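Local coordinates for F5/8 type C domain protein (Bacteroides ovatus, PDB 4ZRX) that probably hydrolyses alpha-L-fucosidic linkages in glycans, as a putative fucosidase with a TIM-barrel catalytic domain and a further F5/8 type C domain, at residues Met91-Ala96 against Glu181-Gly186; Gln123-Lys128 against Thr174-Val179; Glu129-Cys134 against Met139-Tyr144; Gln168-Leu173 against Gln209-Lys214; Ala203-Ile208 against Ala215-Met220. All coordinates share one frame; numbering follows the deposited sequence.

Interaction 1: Met91-Ala96 against Glu181-Gly186. With EDO (1,2-ethanediol), chain B.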
# COMPACT_ATOMS: atom_id res chain seq x y z
N MSE A 91 9.37 -1.21 -12.42
CA MSE A 91 10.62 -1.69 -11.85
C MSE A 91 10.25 -2.93 -11.02
O MSE A 91 9.13 -3.07 -10.52
CB MSE A 91 11.26 -0.64 -10.96
CG MSE A 91 12.58 -1.00 -10.49
SE MSE A 91 13.40 0.29 -9.35
CE MSE A 91 12.31 -0.17 -7.86
N VAL A 92 11.20 -3.84 -10.92
CA VAL A 92 11.12 -4.93 -9.96
C VAL A 92 12.24 -4.79 -8.96
O VAL A 92 13.41 -4.45 -9.30
CB VAL A 92 11.15 -6.29 -10.65
CG1 VAL A 92 10.00 -6.42 -11.63
CG2 VAL A 92 12.37 -6.53 -11.42
N LEU A 93 11.90 -4.99 -7.69
CA LEU A 93 12.84 -4.78 -6.62
C LEU A 93 12.96 -6.03 -5.78
O LEU A 93 12.03 -6.40 -5.09
CB LEU A 93 12.38 -3.57 -5.77
CG LEU A 93 13.05 -3.27 -4.43
CD1 LEU A 93 14.41 -3.04 -4.50
CD2 LEU A 93 12.40 -1.98 -3.80
N LEU A 94 14.11 -6.67 -5.84
CA LEU A 94 14.29 -8.00 -5.21
C LEU A 94 14.96 -7.91 -3.86
O LEU A 94 15.97 -7.22 -3.70
CB LEU A 94 15.15 -8.89 -6.14
CG LEU A 94 15.49 -10.25 -5.66
CD1 LEU A 94 14.28 -11.14 -5.69
CD2 LEU A 94 16.53 -10.85 -6.53
N THR A 95 14.48 -8.68 -2.88
CA THR A 95 15.15 -8.89 -1.62
C THR A 95 16.36 -9.83 -1.81
O THR A 95 16.31 -11.03 -1.51
CB THR A 95 14.24 -9.47 -0.54
OG1 THR A 95 13.63 -10.69 -0.99
CG2 THR A 95 13.08 -8.46 -0.22
N ALA A 96 17.47 -9.25 -2.24
CA ALA A 96 18.68 -10.01 -2.47
C ALA A 96 19.20 -10.60 -1.13
O ALA A 96 19.83 -11.67 -1.10
CB ALA A 96 19.73 -9.10 -3.11
N GLU A 181 17.14 1.51 -8.04
CA GLU A 181 16.79 1.79 -6.65
C GLU A 181 17.51 0.79 -5.77
O GLU A 181 17.53 -0.40 -6.12
CB GLU A 181 15.24 1.73 -6.43
CG GLU A 181 14.75 2.02 -5.01
CD GLU A 181 13.27 2.33 -4.88
OE1 GLU A 181 12.60 2.51 -5.89
OE2 GLU A 181 12.81 2.49 -3.71
N VAL A 182 18.04 1.28 -4.64
CA VAL A 182 18.68 0.50 -3.61
C VAL A 182 17.96 0.76 -2.30
O VAL A 182 17.88 1.92 -1.86
CB VAL A 182 20.18 0.86 -3.44
CG1 VAL A 182 20.80 0.02 -2.40
CG2 VAL A 182 20.89 0.64 -4.78
N TRP A 183 17.33 -0.30 -1.76
CA TRP A 183 16.45 -0.17 -0.63
C TRP A 183 17.20 -0.64 0.61
O TRP A 183 17.64 -1.80 0.67
CB TRP A 183 15.23 -1.06 -0.86
CG TRP A 183 13.91 -0.50 -0.51
CD1 TRP A 183 13.15 0.30 -1.30
CD2 TRP A 183 13.11 -0.77 0.66
NE1 TRP A 183 11.97 0.58 -0.72
CE2 TRP A 183 11.88 -0.08 0.47
CE3 TRP A 183 13.34 -1.41 1.87
CZ2 TRP A 183 10.85 -0.10 1.43
CZ3 TRP A 183 12.34 -1.43 2.80
CH2 TRP A 183 11.09 -0.82 2.57
N PHE A 184 17.33 0.26 1.59
CA PHE A 184 17.96 -0.04 2.87
C PHE A 184 16.95 0.11 3.99
O PHE A 184 16.64 1.19 4.50
CB PHE A 184 19.14 0.92 3.09
CG PHE A 184 20.32 0.74 2.14
CD1 PHE A 184 20.76 -0.51 1.74
CD2 PHE A 184 21.08 1.85 1.79
CE1 PHE A 184 21.87 -0.65 0.96
CE2 PHE A 184 22.23 1.73 1.00
CZ PHE A 184 22.63 0.46 0.55
N ASP A 185 16.34 -1.03 4.34
CA ASP A 185 15.33 -1.11 5.36
C ASP A 185 15.87 -0.63 6.68
O ASP A 185 17.03 -0.93 7.03
CB ASP A 185 14.88 -2.54 5.43
CG ASP A 185 13.58 -2.73 6.13
OD1 ASP A 185 13.12 -1.82 6.83
OD2 ASP A 185 13.05 -3.86 5.92
N GLY A 186 15.05 0.16 7.40
CA GLY A 186 15.45 0.69 8.72
C GLY A 186 15.14 -0.25 9.86
O GLY A 186 15.57 -0.04 11.00
C1 EDO B . 10.73 0.50 6.15
O1 EDO B . 10.26 -0.74 6.67
C2 EDO B . 11.01 1.46 7.30
O2 EDO B . 12.31 1.16 7.84
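Leu-93 and Trp-183 cross at about a right angle, the leucine ending on the indole with one methyl: CD2 lies 3.5 Å from Trp-183 CD1, meeting the ring obliquely. With its CG anti to the backbone N (chi1 170°), Leu-93 carries that branch past strand 140-145 to strand 181-184. Met-91, a selenomethionine, makes the second crossing. Its chain runs straight to SE and bends only at the last torsion, so that SE packs against Glu-181 CB at 3.7 Å while the terminal methyl CE lies 3.3 Å from Glu-181 OE1. The glutamate, extended beyond CG, passes at nearly a right angle to it and brings OE2 into the plane of the Trp-183 ring, at its edge. These four side chains point into the interior of the TIM barrel: strands 91-95 and 181-184 both flank strand 140-145 in the parallel sheet, and their axes, 8.5 Å apart, diverge by 36°. Trp-183 NE1 is hydrogen-bonded to Glu-286 OE1, and Glu-181 OE1 receives a weak bond from Trp-39 NE1. At the C-terminal end of strand 181-184, Asp-185 OD1 accepts from both hydroxyls of an ethanediol, with O1 at 3.1 Å, and Gly-186 N donates to the ethanediol O2 at 2.9 Å. The same molecule rests its C1 3.8 Å from Trp-183 CH2, beside the far end of the indole.

Interaction 2: Gln123-Lys128 against Thr174-Val179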
# COMPACT_ATOMS: atom_id res chain seq x y z
N GLN A 123 24.97 -23.94 -7.80
CA GLN A 123 25.45 -23.13 -8.90
C GLN A 123 24.49 -22.05 -9.29
O GLN A 123 24.70 -21.39 -10.32
CB GLN A 123 25.78 -23.99 -10.12
CG GLN A 123 26.65 -25.25 -9.84
CD GLN A 123 27.96 -24.91 -9.13
OE1 GLN A 123 28.75 -24.12 -9.63
NE2 GLN A 123 28.14 -25.42 -7.94
N GLY A 124 23.47 -21.80 -8.49
CA GLY A 124 22.47 -20.81 -8.83
C GLY A 124 22.78 -19.38 -8.43
O GLY A 124 23.62 -19.09 -7.56
N ASP A 125 22.02 -18.47 -9.05
CA ASP A 125 22.11 -17.08 -8.69
C ASP A 125 20.75 -16.44 -9.06
O ASP A 125 20.43 -16.26 -10.23
CB ASP A 125 23.25 -16.44 -9.49
CG ASP A 125 23.44 -14.97 -9.16
OD1 ASP A 125 22.47 -14.34 -8.63
OD2 ASP A 125 24.54 -14.46 -9.50
N VAL A 126 19.93 -16.19 -8.05
CA VAL A 126 18.56 -15.68 -8.29
C VAL A 126 18.64 -14.30 -8.88
O VAL A 126 17.83 -13.93 -9.72
CB VAL A 126 17.74 -15.65 -7.03
CG1 VAL A 126 16.34 -15.14 -7.30
CG2 VAL A 126 17.66 -17.09 -6.42
N VAL A 127 19.59 -13.52 -8.37
CA VAL A 127 19.75 -12.14 -8.82
C VAL A 127 20.08 -12.14 -10.31
O VAL A 127 19.52 -11.35 -11.08
CB VAL A 127 20.80 -11.40 -7.98
CG1 VAL A 127 20.92 -9.94 -8.36
CG2 VAL A 127 20.51 -11.49 -6.46
N LYS A 128 20.96 -13.03 -10.74
CA LYS A 128 21.30 -13.17 -12.11
C LYS A 128 20.11 -13.57 -12.96
O LYS A 128 19.91 -12.99 -14.04
CB LYS A 128 22.43 -14.21 -12.27
CG LYS A 128 22.92 -14.35 -13.74
CD LYS A 128 24.12 -15.32 -13.85
CE LYS A 128 23.75 -16.69 -13.40
NZ LYS A 128 22.36 -17.20 -13.77
N THR A 174 27.66 -4.09 -9.40
CA THR A 174 28.69 -4.30 -10.44
C THR A 174 28.26 -5.36 -11.44
O THR A 174 28.29 -5.16 -12.69
CB THR A 174 29.99 -4.68 -9.82
OG1 THR A 174 30.44 -3.62 -8.96
CG2 THR A 174 31.09 -4.96 -10.94
N ASN A 175 27.81 -6.50 -10.91
CA ASN A 175 27.60 -7.68 -11.76
C ASN A 175 26.25 -7.88 -12.34
O ASN A 175 26.01 -8.87 -13.02
CB ASN A 175 27.97 -8.94 -10.95
CG ASN A 175 29.40 -8.93 -10.49
OD1 ASN A 175 29.71 -9.39 -9.39
ND2 ASN A 175 30.23 -8.39 -11.28
N TYR A 176 25.31 -6.93 -12.11
CA TYR A 176 23.93 -7.14 -12.57
C TYR A 176 23.38 -5.89 -13.29
O TYR A 176 22.21 -5.51 -13.05
CB TYR A 176 23.09 -7.47 -11.33
CG TYR A 176 23.61 -8.68 -10.59
CD1 TYR A 176 23.36 -9.98 -11.07
CD2 TYR A 176 24.44 -8.55 -9.50
CE1 TYR A 176 23.91 -11.08 -10.46
CE2 TYR A 176 24.97 -9.67 -8.89
CZ TYR A 176 24.68 -10.94 -9.36
OH TYR A 176 25.24 -12.02 -8.68
N GLY A 177 24.21 -5.28 -14.15
CA GLY A 177 23.71 -4.19 -14.98
C GLY A 177 23.24 -2.99 -14.18
O GLY A 177 23.61 -2.80 -13.04
N GLU A 178 22.38 -2.19 -14.79
CA GLU A 178 21.91 -0.95 -14.20
C GLU A 178 20.88 -1.22 -13.12
O GLU A 178 20.01 -2.07 -13.28
CB GLU A 178 21.25 -0.07 -15.28
CG GLU A 178 22.09 0.59 -16.30
CD GLU A 178 21.27 1.69 -17.02
OE1 GLU A 178 19.98 1.71 -16.94
OE2 GLU A 178 21.92 2.57 -17.55
N VAL A 179 21.00 -0.47 -12.04
CA VAL A 179 20.20 -0.59 -10.87
C VAL A 179 19.56 0.79 -10.61
O VAL A 179 20.29 1.79 -10.51
CB VAL A 179 21.02 -0.99 -9.65
CG1 VAL A 179 20.18 -0.97 -8.40
CG2 VAL A 179 21.64 -2.35 -9.85
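Tyr-176 reaches from the loop after helix 158-174 to the first turn of helix 126-137, and nearly every atom of its ring finds something there. Its CB sets the direction: CG stands anti to the carbonyl carbon (chi1 -57°), which aims the ring at the helix start. From CG outward one face is covered by Val-127, whose CG1 sits 3.6 Å from the ring centroid, a CH-pi contact over the centre. Asn-175 CB lies against the opposite face, nearer the rim. CE1 comes 3.5 Å from Lys-128 N, which approaches the ring obliquely, and 3.9 Å from Lys-128 CB, which lies at the ring edge. The helix it meets opens with an N-cap: Asp-125 OD1 accepts from Lys-128 N at 2.9 Å, a nearly straight bond (165°) that enters from above the carboxylate plane. In this TIM-barrel domain of the alpha-L-fucosidase family, Tyr-176 joins the loop before strand 181-184 to the helix that follows strand 91-97. At the tip, Tyr-176 OH donates to the other oxygen of the capping carboxylate, Asp-125 OD2, at 2.7 Å, OD2 accepting through its syn lone pair, with the carboxylate turned 75° from the ring. Phe-141 and Trp-105 also touch the Tyr-176 side chain.

Interaction 3: Glu129-Cys134 against Met139-Tyr144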
# COMPACT_ATOMS: atom_id res chain seq x y z
N GLU A 129 19.32 -14.55 -12.53
CA GLU A 129 18.18 -14.97 -13.31
C GLU A 129 17.16 -13.81 -13.45
O GLU A 129 16.58 -13.64 -14.53
CB GLU A 129 17.50 -16.18 -12.69
CG GLU A 129 18.43 -17.37 -12.65
CD GLU A 129 17.78 -18.74 -12.61
OE1 GLU A 129 16.64 -18.87 -13.05
OE2 GLU A 129 18.50 -19.73 -12.23
N LEU A 130 16.96 -13.06 -12.37
CA LEU A 130 16.06 -11.91 -12.43
C LEU A 130 16.61 -10.87 -13.41
O LEU A 130 15.86 -10.30 -14.23
CB LEU A 130 15.85 -11.27 -11.05
CG LEU A 130 14.90 -10.07 -11.07
CD1 LEU A 130 13.56 -10.43 -11.62
CD2 LEU A 130 14.79 -9.55 -9.64
N ARG A 131 17.91 -10.58 -13.33
CA ARG A 131 18.47 -9.60 -14.26
C ARG A 131 18.33 -10.01 -15.69
O ARG A 131 18.06 -9.14 -16.52
CB ARG A 131 19.90 -9.17 -13.93
CG ARG A 131 20.37 -7.78 -14.63
CD ARG A 131 19.56 -6.68 -13.93
NE ARG A 131 19.81 -5.30 -14.42
CZ ARG A 131 19.22 -4.76 -15.47
NH1 ARG A 131 18.42 -5.42 -16.28
NH2 ARG A 131 19.39 -3.48 -15.67
N ALA A 132 18.53 -11.29 -16.01
CA ALA A 132 18.34 -11.79 -17.36
C ALA A 132 16.90 -11.59 -17.89
O ALA A 132 16.70 -11.16 -19.02
CB ALA A 132 18.76 -13.26 -17.44
N ALA A 133 15.93 -11.84 -17.02
CA ALA A 133 14.52 -11.61 -17.32
C ALA A 133 14.23 -10.11 -17.47
O ALA A 133 13.54 -9.74 -18.42
CB ALA A 133 13.64 -12.24 -16.34
N CYS A 134 14.86 -9.25 -16.65
CA CYS A 134 14.69 -7.82 -16.86
C CYS A 134 15.28 -7.37 -18.19
O CYS A 134 14.71 -6.50 -18.85
CB CYS A 134 15.29 -7.01 -15.77
SG CYS A 134 14.41 -7.19 -14.15
N MSE A 139 12.83 -4.22 -18.34
CA MSE A 139 12.26 -3.86 -17.07
C MSE A 139 13.36 -3.31 -16.19
O MSE A 139 14.43 -3.92 -16.06
CB MSE A 139 11.60 -5.09 -16.42
CG MSE A 139 11.24 -4.95 -14.93
SE MSE A 139 9.60 -3.88 -14.80
CE MSE A 139 8.26 -5.20 -15.06
N LYS A 140 13.09 -2.22 -15.48
CA LYS A 140 14.07 -1.64 -14.58
C LYS A 140 14.20 -2.55 -13.33
O LYS A 140 13.28 -3.30 -13.01
CB LYS A 140 13.74 -0.23 -14.16
CG LYS A 140 13.87 0.79 -15.30
CD LYS A 140 13.41 2.15 -14.68
CE LYS A 140 12.68 2.96 -15.65
NZ LYS A 140 13.55 3.43 -16.68
N PHE A 141 15.34 -2.45 -12.68
CA PHE A 141 15.77 -3.43 -11.66
C PHE A 141 16.25 -2.66 -10.50
O PHE A 141 17.06 -1.70 -10.63
CB PHE A 141 16.90 -4.26 -12.32
CG PHE A 141 17.63 -5.18 -11.43
CD1 PHE A 141 17.09 -6.39 -11.11
CD2 PHE A 141 18.89 -4.87 -11.00
CE1 PHE A 141 17.85 -7.33 -10.35
CE2 PHE A 141 19.64 -5.77 -10.22
CZ PHE A 141 19.12 -6.99 -9.90
N GLY A 142 15.85 -3.13 -9.32
CA GLY A 142 16.31 -2.58 -8.08
C GLY A 142 16.63 -3.68 -7.09
O GLY A 142 16.20 -4.81 -7.25
N VAL A 143 17.43 -3.35 -6.07
CA VAL A 143 17.83 -4.28 -5.04
C VAL A 143 17.56 -3.80 -3.62
O VAL A 143 17.81 -2.66 -3.29
CB VAL A 143 19.29 -4.75 -5.17
CG1 VAL A 143 19.49 -5.47 -6.51
CG2 VAL A 143 20.21 -3.59 -5.04
N TYR A 144 17.13 -4.74 -2.79
CA TYR A 144 16.93 -4.61 -1.35
C TYR A 144 18.07 -5.41 -0.73
O TYR A 144 18.23 -6.59 -1.01
CB TYR A 144 15.58 -5.18 -0.96
CG TYR A 144 15.26 -5.29 0.50
CD1 TYR A 144 15.86 -6.21 1.31
CD2 TYR A 144 14.21 -4.56 1.04
CE1 TYR A 144 15.54 -6.32 2.63
CE2 TYR A 144 13.83 -4.71 2.35
CZ TYR A 144 14.52 -5.60 3.17
OH TYR A 144 14.27 -5.78 4.49
O HOH W 1 16.57 -3.66 -17.81
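Met-139 O and Arg-131 NH1 are joined through one water, which accepts from NH1 at 3.0 Å and donates to the carbonyl at 2.8 Å. The guanidinium has other partners as well: Asp-135 forms a salt bridge with NH1, and Glu-178 O accepts from NH2. Where the chain comes back toward the sheet, Met-139 N donates to Cys-134 O at 3.0 Å, almost straight at 169°. Arg-131 bends at its second torsion, which lays its CD over the centre of the Phe-141 ring, 3.5 Å from the centroid, in a CH-pi contact. The guanidinium continues past the ring with its plane 30° from it, and one of its faces lies over Phe-141 CB. Leu-130 CD2 meets the same ring at its edge, 3.8 Å from CE1. Cys-134 SG approaches obliquely, 4.1 Å from Phe-141 CD1, a sulfur-aromatic contact, and also packs on Met-139 CG. The helical segment 129-134 runs nearly antiparallel to strand 140-144 (158°) and covers the outside of the sheet, the helix-to-strand return of a beta-alpha-beta crossover from strand 91-97 to strand 140-145 in a TIM barrel.

Interaction 4: Gln168-Leu173 against Gln209-Lys214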
# COMPACT_ATOMS: atom_id res chain seq x y z
N GLN A 168 29.22 -6.73 -0.28
CA GLN A 168 27.94 -7.24 -0.82
C GLN A 168 27.26 -6.30 -1.82
O GLN A 168 26.83 -6.70 -2.93
CB GLN A 168 26.98 -7.56 0.31
CG GLN A 168 27.44 -8.72 1.16
CD GLN A 168 26.40 -9.18 2.18
OE1 GLN A 168 25.53 -8.41 2.62
NE2 GLN A 168 26.54 -10.41 2.64
N LEU A 169 27.24 -5.04 -1.44
CA LEU A 169 26.62 -3.96 -2.24
C LEU A 169 27.34 -3.79 -3.54
O LEU A 169 26.75 -3.65 -4.55
CB LEU A 169 26.59 -2.70 -1.42
CG LEU A 169 26.01 -1.44 -2.05
CD1 LEU A 169 24.54 -1.65 -2.34
CD2 LEU A 169 26.26 -0.29 -1.09
N THR A 170 28.68 -3.84 -3.51
CA THR A 170 29.50 -3.72 -4.70
C THR A 170 29.24 -4.87 -5.64
O THR A 170 29.09 -4.66 -6.81
CB THR A 170 30.98 -3.62 -4.32
OG1 THR A 170 31.18 -2.45 -3.50
CG2 THR A 170 31.89 -3.58 -5.56
N GLU A 171 29.06 -6.08 -5.14
CA GLU A 171 28.71 -7.17 -6.06
C GLU A 171 27.38 -6.89 -6.79
O GLU A 171 27.24 -7.03 -8.04
CB GLU A 171 28.61 -8.50 -5.30
CG GLU A 171 29.94 -8.98 -4.82
CD GLU A 171 29.89 -10.08 -3.79
OE1 GLU A 171 28.82 -10.25 -3.08
OE2 GLU A 171 30.97 -10.76 -3.65
N LEU A 172 26.38 -6.51 -6.00
CA LEU A 172 25.05 -6.27 -6.54
C LEU A 172 25.00 -5.14 -7.54
O LEU A 172 24.21 -5.18 -8.47
CB LEU A 172 24.02 -6.06 -5.40
CG LEU A 172 23.75 -7.25 -4.47
CD1 LEU A 172 22.89 -6.85 -3.33
CD2 LEU A 172 23.10 -8.34 -5.26
N LEU A 173 25.88 -4.16 -7.33
CA LEU A 173 25.88 -2.97 -8.16
C LEU A 173 26.89 -3.01 -9.31
O LEU A 173 26.98 -2.05 -10.07
CB LEU A 173 26.12 -1.74 -7.29
CG LEU A 173 25.07 -1.46 -6.19
CD1 LEU A 173 25.29 -0.09 -5.63
CD2 LEU A 173 23.67 -1.62 -6.58
N GLN A 209 26.60 5.79 -5.78
CA GLN A 209 26.82 6.88 -6.75
C GLN A 209 27.90 6.57 -7.79
O GLN A 209 27.79 6.97 -8.96
CB GLN A 209 27.18 8.16 -6.00
CG GLN A 209 25.99 8.78 -5.32
CD GLN A 209 26.37 10.00 -4.54
OE1 GLN A 209 26.61 11.05 -5.14
NE2 GLN A 209 26.47 9.90 -3.23
N ARG A 210 28.93 5.85 -7.36
CA ARG A 210 30.04 5.54 -8.25
C ARG A 210 29.67 4.50 -9.25
O ARG A 210 29.94 4.65 -10.44
CB ARG A 210 31.26 5.10 -7.46
CG ARG A 210 32.42 4.67 -8.35
CD ARG A 210 33.69 4.59 -7.55
NE ARG A 210 33.46 3.89 -6.30
CZ ARG A 210 33.43 2.58 -6.14
NH1 ARG A 210 33.65 1.74 -7.15
NH2 ARG A 210 33.20 2.09 -4.93
N LEU A 211 29.02 3.42 -8.78
CA LEU A 211 28.62 2.31 -9.62
C LEU A 211 27.35 2.48 -10.38
O LEU A 211 27.19 1.91 -11.47
CB LEU A 211 28.53 1.05 -8.77
CG LEU A 211 29.87 0.69 -8.09
CD1 LEU A 211 29.69 -0.48 -7.13
CD2 LEU A 211 30.96 0.36 -9.09
N GLN A 212 26.46 3.30 -9.85
CA GLN A 212 25.08 3.38 -10.37
C GLN A 212 24.56 4.80 -10.31
O GLN A 212 23.76 5.17 -9.44
CB GLN A 212 24.17 2.48 -9.55
CG GLN A 212 24.49 0.99 -9.71
CD GLN A 212 24.23 0.43 -11.09
OE1 GLN A 212 23.50 0.99 -11.92
NE2 GLN A 212 24.87 -0.69 -11.35
N PRO A 213 25.04 5.63 -11.25
CA PRO A 213 24.67 7.03 -11.26
C PRO A 213 23.18 7.33 -11.35
O PRO A 213 22.77 8.44 -11.01
CB PRO A 213 25.39 7.56 -12.51
CG PRO A 213 26.48 6.60 -12.80
CD PRO A 213 26.06 5.30 -12.28
N LYS A 214 22.38 6.39 -11.84
CA LYS A 214 20.95 6.61 -11.97
C LYS A 214 20.16 6.22 -10.72
O LYS A 214 18.94 6.57 -10.64
CB LYS A 214 20.39 5.81 -13.13
CG LYS A 214 20.88 6.31 -14.46
CD LYS A 214 20.34 5.44 -15.56
CE LYS A 214 20.61 6.02 -16.97
NZ LYS A 214 20.43 4.87 -17.88
O HOH W 2 28.59 -0.41 -11.94
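Leu-173 and Gln-212 share the one direct hydrogen bond here: Gln-212 NE2 donates to Leu-173 O at 2.8 Å, with an N-H...O angle of 153°. The oxygen lies close to the glutamine amide plane, whereas the donor stands 36° above the carbonyl plane. A bend at chi2 (-66°) folds the glutamine chain back so that its amide faces the end of helix 158-174. A water adds a second grip on the same oxygen, donating to Leu-173 O at 3.0 Å and to Leu-211 O at 2.8 Å. The remaining contacts are apolar. Leu-211 CD1 packs on Leu-173 CB at 3.8 Å and reaches Thr-170 CG2 at 4.1 Å, crossing the threonine at about a right angle. Gln-212 CG adds its methylene to Leu-173 CB at 4.0 Å. The contact joins the end of helix 158-174 to that of helix 201-211 and the turn after it, on the outside of the TIM barrel. The Gln-212 amide also serves the loop after helix 158-174, NE2 bonding to Gly-177 O and OE1 to Val-179 N. A leucine in its place would probably leave Leu-173 O with the water alone from this contact, and Gly-177 O and Val-179 N without their glutamine partner. One side-chain amide, donor and acceptor at once, therefore fastens the end of one helix and its following loop to the turn after the next.

Interaction 5: Ala203-Ile208 against Ala215-Met220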
# COMPACT_ATOMS: atom_id res chain seq x y z
N ALA A 203 29.45 6.00 3.17
CA ALA A 203 30.25 5.14 2.29
C ALA A 203 29.37 4.27 1.42
O ALA A 203 29.72 4.00 0.27
CB ALA A 203 31.25 4.29 3.10
N PHE A 204 28.23 3.83 1.96
CA PHE A 204 27.30 3.03 1.16
C PHE A 204 26.80 3.92 0.04
O PHE A 204 26.66 3.48 -1.12
CB PHE A 204 26.09 2.54 1.95
CG PHE A 204 26.40 1.73 3.20
CD1 PHE A 204 27.68 1.23 3.49
CD2 PHE A 204 25.36 1.41 4.08
CE1 PHE A 204 27.92 0.50 4.64
CE2 PHE A 204 25.58 0.70 5.23
CZ PHE A 204 26.89 0.25 5.53
N TYR A 205 26.50 5.16 0.37
CA TYR A 205 26.01 6.09 -0.67
C TYR A 205 27.04 6.39 -1.74
O TYR A 205 26.72 6.47 -2.93
CB TYR A 205 25.48 7.40 -0.04
CG TYR A 205 24.61 8.26 -0.97
CD1 TYR A 205 23.92 7.72 -2.06
CD2 TYR A 205 24.48 9.61 -0.72
CE1 TYR A 205 23.09 8.55 -2.87
CE2 TYR A 205 23.74 10.44 -1.54
CZ TYR A 205 23.04 9.90 -2.60
OH TYR A 205 22.26 10.73 -3.39
N GLN A 206 28.30 6.54 -1.33
CA GLN A 206 29.37 6.79 -2.31
C GLN A 206 29.54 5.61 -3.26
O GLN A 206 29.68 5.81 -4.47
CB GLN A 206 30.70 7.17 -1.63
CG GLN A 206 30.67 8.42 -0.73
CD GLN A 206 29.88 9.60 -1.29
OE1 GLN A 206 28.96 10.14 -0.63
NE2 GLN A 206 30.19 9.97 -2.53
N THR A 207 29.33 4.38 -2.76
CA THR A 207 29.39 3.20 -3.60
C THR A 207 28.32 3.23 -4.64
O THR A 207 28.57 2.96 -5.81
CB THR A 207 29.30 1.94 -2.73
OG1 THR A 207 30.36 1.94 -1.78
CG2 THR A 207 29.38 0.64 -3.54
N ILE A 208 27.10 3.52 -4.19
CA ILE A 208 25.97 3.57 -5.09
C ILE A 208 26.20 4.60 -6.19
O ILE A 208 26.03 4.33 -7.37
CB ILE A 208 24.66 3.90 -4.29
CG1 ILE A 208 24.31 2.75 -3.36
CG2 ILE A 208 23.57 4.27 -5.24
CD1 ILE A 208 23.19 3.12 -2.33
N ALA A 215 20.79 5.49 -9.79
CA ALA A 215 20.07 4.86 -8.65
C ALA A 215 19.67 5.89 -7.63
O ALA A 215 20.40 6.89 -7.42
CB ALA A 215 20.88 3.85 -7.97
N VAL A 216 18.54 5.64 -6.98
CA VAL A 216 18.19 6.32 -5.75
C VAL A 216 18.39 5.40 -4.52
O VAL A 216 18.14 4.19 -4.61
CB VAL A 216 16.73 6.86 -5.75
CG1 VAL A 216 16.63 8.04 -6.71
CG2 VAL A 216 15.72 5.79 -6.09
N MSE A 217 18.86 5.98 -3.43
CA MSE A 217 19.04 5.29 -2.15
C MSE A 217 17.82 5.56 -1.29
O MSE A 217 17.50 6.69 -0.96
CB MSE A 217 20.32 5.78 -1.46
CG MSE A 217 20.67 4.99 -0.20
SE MSE A 217 22.38 5.64 0.38
CE MSE A 217 22.53 5.15 2.23
N ALA A 218 17.07 4.48 -1.00
CA ALA A 218 15.76 4.56 -0.36
C ALA A 218 15.69 4.06 1.07
O ALA A 218 16.37 3.10 1.46
CB ALA A 218 14.79 3.76 -1.20
N ILE A 219 14.84 4.75 1.85
CA ILE A 219 14.39 4.41 3.20
C ILE A 219 15.47 4.89 4.16
O ILE A 219 15.38 6.03 4.66
CB ILE A 219 14.00 2.93 3.39
CG1 ILE A 219 13.14 2.44 2.22
CG2 ILE A 219 13.37 2.73 4.76
CD1 ILE A 219 11.82 3.20 1.95
N MSE A 220 16.51 4.09 4.41
CA MSE A 220 17.72 4.60 5.10
C MSE A 220 18.57 5.13 3.95
O MSE A 220 19.50 4.49 3.45
CB MSE A 220 18.44 3.52 5.91
CG MSE A 220 17.66 2.96 7.04
SE MSE A 220 17.02 4.30 8.30
CE MSE A 220 18.70 4.92 8.89
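Helix 201-211 and strand 216-219 form the second half of a beta-alpha-beta unit of the TIM barrel that begins with strand 181-184; helical segment 203-208 lies on the outer side of strand 216-219 at an axis distance of 9.4 Å, running back at 142° to it. Met-217, a selenomethionine, carries most of the contact. Its CG is anti to the backbone N (chi1 -173°) and the chain stays extended, which pushes SE out among the helix side chains. There SE lies 3.6 Å from Tyr-205 CD1 and 4.3 Å from the ring centroid, 46° off the normal: a Met-aromatic contact made obliquely. Ile-208 crosses the Met-217 chain at about a right angle and presses CD1 on it, 3.8 Å from SE. The terminal CE reaches on to Phe-204 CB at 4.4 Å. The other branch of Ile-208, CG2, meets Ala-215 CB at 3.9 Å, just before the strand. Phe-184 of the adjacent strand touches both Ile-208 and Met-217, and Trp-201 also packs on Met-217. A serine in place of Tyr-205 would probably take the ring away from SE and leave that flank of Met-217 less confined. No hydrogen bond passes between the two segments, so helix and strand are held here by the fit of apolar groups and by a Met-aromatic contact, in which selenium stands in for the sulfur of methionine.

All five contacts belong to one side of the TIM barrel. Interaction 1 lies inside it, where strand side chains and buried polar groups meet near the bound ethanediol; interactions 3 and 5 fix helices 126-137 and 201-211 to the outside of the same sheet, the first with an arginine over a ring and a water, the second with apolar contacts alone. Interactions 2 and 4, their centres about 28 Å from the centre of the chain, sit at helix ends and loops and combine side-chain hydrogen bonds with packing. Helix 126-137 serves interactions 2 and 3, helix 201-211 serves 4 and 5. Glu-178 links interactions 2, 3 and 4: its backbone O accepts from Arg-131, and its carboxylate makes a salt bridge with Lys-214.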